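Putative uncharacterized protein (PDB 2ZQ5) probably transfers a sulfuryl group to an acceptor molecule, as a mycobacterial member of the sulfotransferase family with a P-loop-like fold. Local coordinates at residues Ser77-Tyr82 against Tyr209-Arg214. Numbering follows the deposited sequence.
Sequences SAWKQY and YCRHRR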
ATOM      1  N   SER A  77      -3.553 -14.755  14.827  1.00  7.57           N
ATOM      2  CA  SER A  77      -4.393 -15.928  15.030  1.00  8.17           C
ATOM      3  C   SER A  77      -4.282 -16.887  13.849  1.00  8.21           C
ATOM      4  O   SER A  77      -4.235 -18.106  14.029  1.00  8.71           O
ATOM      5  CB  SER A  77      -5.852 -15.507  15.218  1.00  9.12           C
ATOM      6  OG  SER A  77      -6.675 -16.636  15.472  1.00  9.60           O
ATOM      7  N   ALA A  78      -4.237 -16.341  12.638  1.00  8.61           N
ATOM      8  CA  ALA A  78      -4.129 -17.168  11.445  1.00  7.60           C
ATOM      9  C   ALA A  78      -2.836 -17.980  11.448  1.00  7.50           C
ATOM     10  O   ALA A  78      -2.832 -19.146  11.048  1.00  8.26           O
ATOM     11  CB  ALA A  78      -4.201 -16.298  10.192  1.00  8.97           C
ATOM     12  N   TRP A  79      -1.741 -17.369  11.891  1.00  7.54           N
ATOM     13  CA  TRP A  79      -0.464 -18.073  11.934  1.00  7.79           C
ATOM     14  C   TRP A  79      -0.518 -19.255  12.896  1.00  9.87           C
ATOM     15  O   TRP A  79       0.131 -20.277  12.666  1.00 10.10           O
ATOM     16  CB  TRP A  79       0.676 -17.119  12.325  1.00  7.89           C
ATOM     17  CG  TRP A  79       0.994 -16.103  11.259  1.00  8.00           C
ATOM     18  CD1 TRP A  79       1.027 -16.317   9.910  1.00  7.47           C
ATOM     19  CD2 TRP A  79       1.338 -14.726  11.457  1.00  7.68           C
ATOM     20  NE1 TRP A  79       1.368 -15.155   9.254  1.00  8.15           N
ATOM     21  CE2 TRP A  79       1.563 -14.164  10.179  1.00  8.11           C
ATOM     22  CE3 TRP A  79       1.476 -13.911  12.588  1.00  7.79           C
ATOM     23  CZ2 TRP A  79       1.919 -12.821  10.000  1.00  7.44           C
ATOM     24  CZ3 TRP A  79       1.830 -12.576  12.410  1.00  8.93           C
ATOM     25  CH2 TRP A  79       2.048 -12.047  11.124  1.00  7.52           C
ATOM     26  N   LYS A  80      -1.290 -19.115  13.970  1.00  9.65           N
ATOM     27  CA  LYS A  80      -1.439 -20.189  14.950  1.00 10.92           C
ATOM     28  C   LYS A  80      -2.288 -21.302  14.353  1.00 11.16           C
ATOM     29  O   LYS A  80      -2.055 -22.486  14.601  1.00 12.13           O
ATOM     30  CB  LYS A  80      -2.135 -19.680  16.206  1.00 12.63           C
ATOM     31  CG  LYS A  80      -1.335 -18.725  17.052  1.00 17.95           C
ATOM     32  CD  LYS A  80      -2.173 -18.323  18.249  1.00 19.75           C
ATOM     33  CE  LYS A  80      -1.455 -17.358  19.159  1.00 23.32           C
ATOM     34  NZ  LYS A  80      -2.364 -16.933  20.258  1.00 21.50           N
ATOM     35  N   GLN A  81      -3.287 -20.905  13.574  1.00 10.05           N
ATOM     36  CA  GLN A  81      -4.190 -21.852  12.933  1.00 10.42           C
ATOM     37  C   GLN A  81      -3.501 -22.619  11.815  1.00 10.88           C
ATOM     38  O   GLN A  81      -3.833 -23.775  11.547  1.00 11.43           O
ATOM     39  CB  GLN A  81      -5.393 -21.111  12.350  1.00  9.57           C
ATOM     40  CG  GLN A  81      -6.310 -20.473  13.373  1.00  9.23           C
ATOM     41  CD  GLN A  81      -7.346 -19.579  12.721  1.00  9.10           C
ATOM     42  OE1 GLN A  81      -7.997 -19.970  11.755  1.00 13.29           O
ATOM     43  NE2 GLN A  81      -7.507 -18.372  13.251  1.00 10.17           N
ATOM     44  N   TYR A  82      -2.546 -21.965  11.162  1.00 10.90           N
ATOM     45  CA  TYR A  82      -1.825 -22.564  10.046  1.00 10.38           C
ATOM     46  C   TYR A  82      -0.319 -22.436  10.211  1.00 11.67           C
ATOM     47  O   TYR A  82       0.336 -21.719   9.457  1.00 10.94           O
ATOM     48  CB  TYR A  82      -2.255 -21.885   8.744  1.00 11.00           C
ATOM     49  CG  TYR A  82      -3.731 -22.021   8.467  1.00  8.94           C
ATOM     50  CD1 TYR A  82      -4.243 -23.174   7.877  1.00 11.13           C
ATOM     51  CD2 TYR A  82      -4.626 -21.015   8.836  1.00  9.66           C
ATOM     52  CE1 TYR A  82      -5.607 -23.325   7.658  1.00 11.61           C
ATOM     53  CE2 TYR A  82      -5.995 -21.158   8.624  1.00 11.35           C
ATOM     54  CZ  TYR A  82      -6.477 -22.317   8.035  1.00 11.33           C
ATOM     55  OH  TYR A  82      -7.828 -22.468   7.825  1.00 14.29           O
ATOM     56  N   TYR A 209       8.908  -5.616   6.896  1.00  5.32           N
ATOM     57  CA  TYR A 209       8.864  -6.427   5.685  1.00  4.93           C
ATOM     58  C   TYR A 209       8.912  -7.912   6.015  1.00  5.48           C
ATOM     59  O   TYR A 209       8.361  -8.732   5.286  1.00  5.51           O
ATOM     60  CB  TYR A 209       9.982  -6.029   4.718  1.00  5.32           C
ATOM     61  CG  TYR A 209       9.554  -4.907   3.797  1.00  5.78           C
ATOM     62  CD1 TYR A 209       9.296  -3.628   4.295  1.00  6.43           C
ATOM     63  CD2 TYR A 209       9.338  -5.141   2.440  1.00  6.01           C
ATOM     64  CE1 TYR A 209       8.828  -2.612   3.468  1.00  5.35           C
ATOM     65  CE2 TYR A 209       8.871  -4.128   1.596  1.00  5.59           C
ATOM     66  CZ  TYR A 209       8.616  -2.868   2.120  1.00  5.23           C
ATOM     67  OH  TYR A 209       8.142  -1.862   1.310  1.00  6.26           O
ATOM     68  N   CYS A 210       9.560  -8.263   7.119  1.00  5.75           N
ATOM     69  CA  CYS A 210       9.601  -9.654   7.529  1.00  7.14           C
ATOM     70  C   CYS A 210       8.175 -10.095   7.870  1.00  5.58           C
ATOM     71  O   CYS A 210       7.771 -11.223   7.569  1.00  6.17           O
ATOM     72  CB  CYS A 210      10.521  -9.813   8.735  1.00  6.60           C
ATOM     73  SG  CYS A 210      12.273  -9.839   8.293  1.00 22.80           S
ATOM     74  N   ARG A 211       7.404  -9.204   8.487  1.00  6.10           N
ATOM     75  CA  ARG A 211       6.024  -9.532   8.827  1.00  6.08           C
ATOM     76  C   ARG A 211       5.200  -9.623   7.536  1.00  6.71           C
ATOM     77  O   ARG A 211       4.325 -10.482   7.396  1.00  6.69           O
ATOM     78  CB  ARG A 211       5.435  -8.475   9.763  1.00  5.74           C
ATOM     79  CG  ARG A 211       4.092  -8.886  10.334  1.00  6.95           C
ATOM     80  CD  ARG A 211       3.401  -7.760  11.075  1.00  7.98           C
ATOM     81  NE  ARG A 211       2.090  -8.199  11.547  1.00  7.52           N
ATOM     82  CZ  ARG A 211       1.890  -8.885  12.669  1.00  7.47           C
ATOM     83  NH1 ARG A 211       2.911  -9.201  13.454  1.00  7.89           N
ATOM     84  NH2 ARG A 211       0.665  -9.287  12.987  1.00  8.06           N
ATOM     85  N   HIS A 212       5.491  -8.730   6.596  1.00  6.09           N
ATOM     86  CA  HIS A 212       4.824  -8.706   5.298  1.00  5.98           C
ATOM     87  C   HIS A 212       4.993 -10.092   4.660  1.00  6.36           C
ATOM     88  O   HIS A 212       4.032 -10.686   4.169  1.00  5.96           O
ATOM     89  CB  HIS A 212       5.470  -7.593   4.453  1.00  5.95           C
ATOM     90  CG  HIS A 212       4.980  -7.501   3.040  1.00  4.55           C
ATOM     91  ND1 HIS A 212       5.506  -8.263   2.017  1.00  5.92           N
ATOM     92  CD2 HIS A 212       4.085  -6.664   2.461  1.00  6.16           C
ATOM     93  CE1 HIS A 212       4.961  -7.895   0.872  1.00  5.16           C
ATOM     94  NE2 HIS A 212       4.096  -6.925   1.114  1.00  5.81           N
ATOM     95  N   ARG A 213       6.214 -10.616   4.703  1.00  5.81           N
ATOM     96  CA  ARG A 213       6.505 -11.929   4.134  1.00  5.76           C
ATOM     97  C   ARG A 213       5.742 -13.051   4.842  1.00  6.28           C
ATOM     98  O   ARG A 213       5.234 -13.964   4.187  1.00  5.80           O
ATOM     99  CB  ARG A 213       8.012 -12.196   4.183  1.00  7.01           C
ATOM    100  CG  ARG A 213       8.412 -13.547   3.625  1.00  7.40           C
ATOM    101  CD  ARG A 213       9.916 -13.634   3.421  1.00  9.66           C
ATOM    102  NE  ARG A 213      10.327 -14.982   3.038  1.00 13.31           N
ATOM    103  CZ  ARG A 213      10.361 -16.011   3.879  1.00 16.95           C
ATOM    104  NH1 ARG A 213      10.014 -15.842   5.149  1.00 19.45           N
ATOM    105  NH2 ARG A 213      10.740 -17.210   3.454  1.00 19.76           N
ATOM    106  N   ARG A 214       5.665 -12.990   6.170  1.00  6.42           N
ATOM    107  CA  ARG A 214       4.929 -14.002   6.923  1.00  6.36           C
ATOM    108  C   ARG A 214       3.470 -13.988   6.481  1.00  6.37           C
ATOM    109  O   ARG A 214       2.820 -15.032   6.424  1.00  7.10           O
ATOM    110  CB  ARG A 214       5.015 -13.736   8.429  1.00  8.45           C
ATOM    111  CG  ARG A 214       6.389 -13.953   9.040  1.00 16.18           C
ATOM    112  CD  ARG A 214       6.301 -13.916  10.560  1.00 21.04           C
ATOM    113  NE  ARG A 214       5.356 -14.914  11.058  1.00 25.73           N
ATOM    114  CZ  ARG A 214       5.012 -15.054  12.334  1.00 28.58           C
ATOM    115  NH1 ARG A 214       5.534 -14.259  13.259  1.00 30.39           N
ATOM    116  NH2 ARG A 214       4.145 -15.992  12.688  1.00 29.50           N
TER
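Trp79 pushes its indole from the last full turn of helix 55-81 onto helix 206-219, where two arginines one turn apart receive it in different ways. Arg214 lays its guanidinium flat over one indole face, planes 26° apart, in a cation-pi stack with CZ 3.9 Å from the centroid of the Trp79 six-membered ring. NH2 of Arg214 comes closest to the indole, offset from the middle of the face and 3.3 Å from CD2 of Trp79 at the fusion bond. A bend in the Arg214 chain (chi3 57°) folds the guanidinium back over the ring, while its CB packs 3.6 Å from Trp79 CZ2. Arg211 meets the far rim of the indole instead: its extended chain brings the guanidinium across the edge, the planes 72° apart, with CH2 of Trp79 3.5 Å from Arg211 CZ and over the middle of that group. At the other end of the ring system, NE1 of Trp79 gives a weak hydrogen bond of 3.2 Å to the backbone O of Arg214.

In the next shell, Gln180 accepts a hydrogen bond from Arg211 NE, helping to position that guanidinium, and the Trp79 side chain also touches Asn215 and Leu218 of helix 206-219. The buried indole thus joins the two helices through its pi face, its carbon rim and its N-H, and its pi electrons would be expected to favour the positive charge of Arg214.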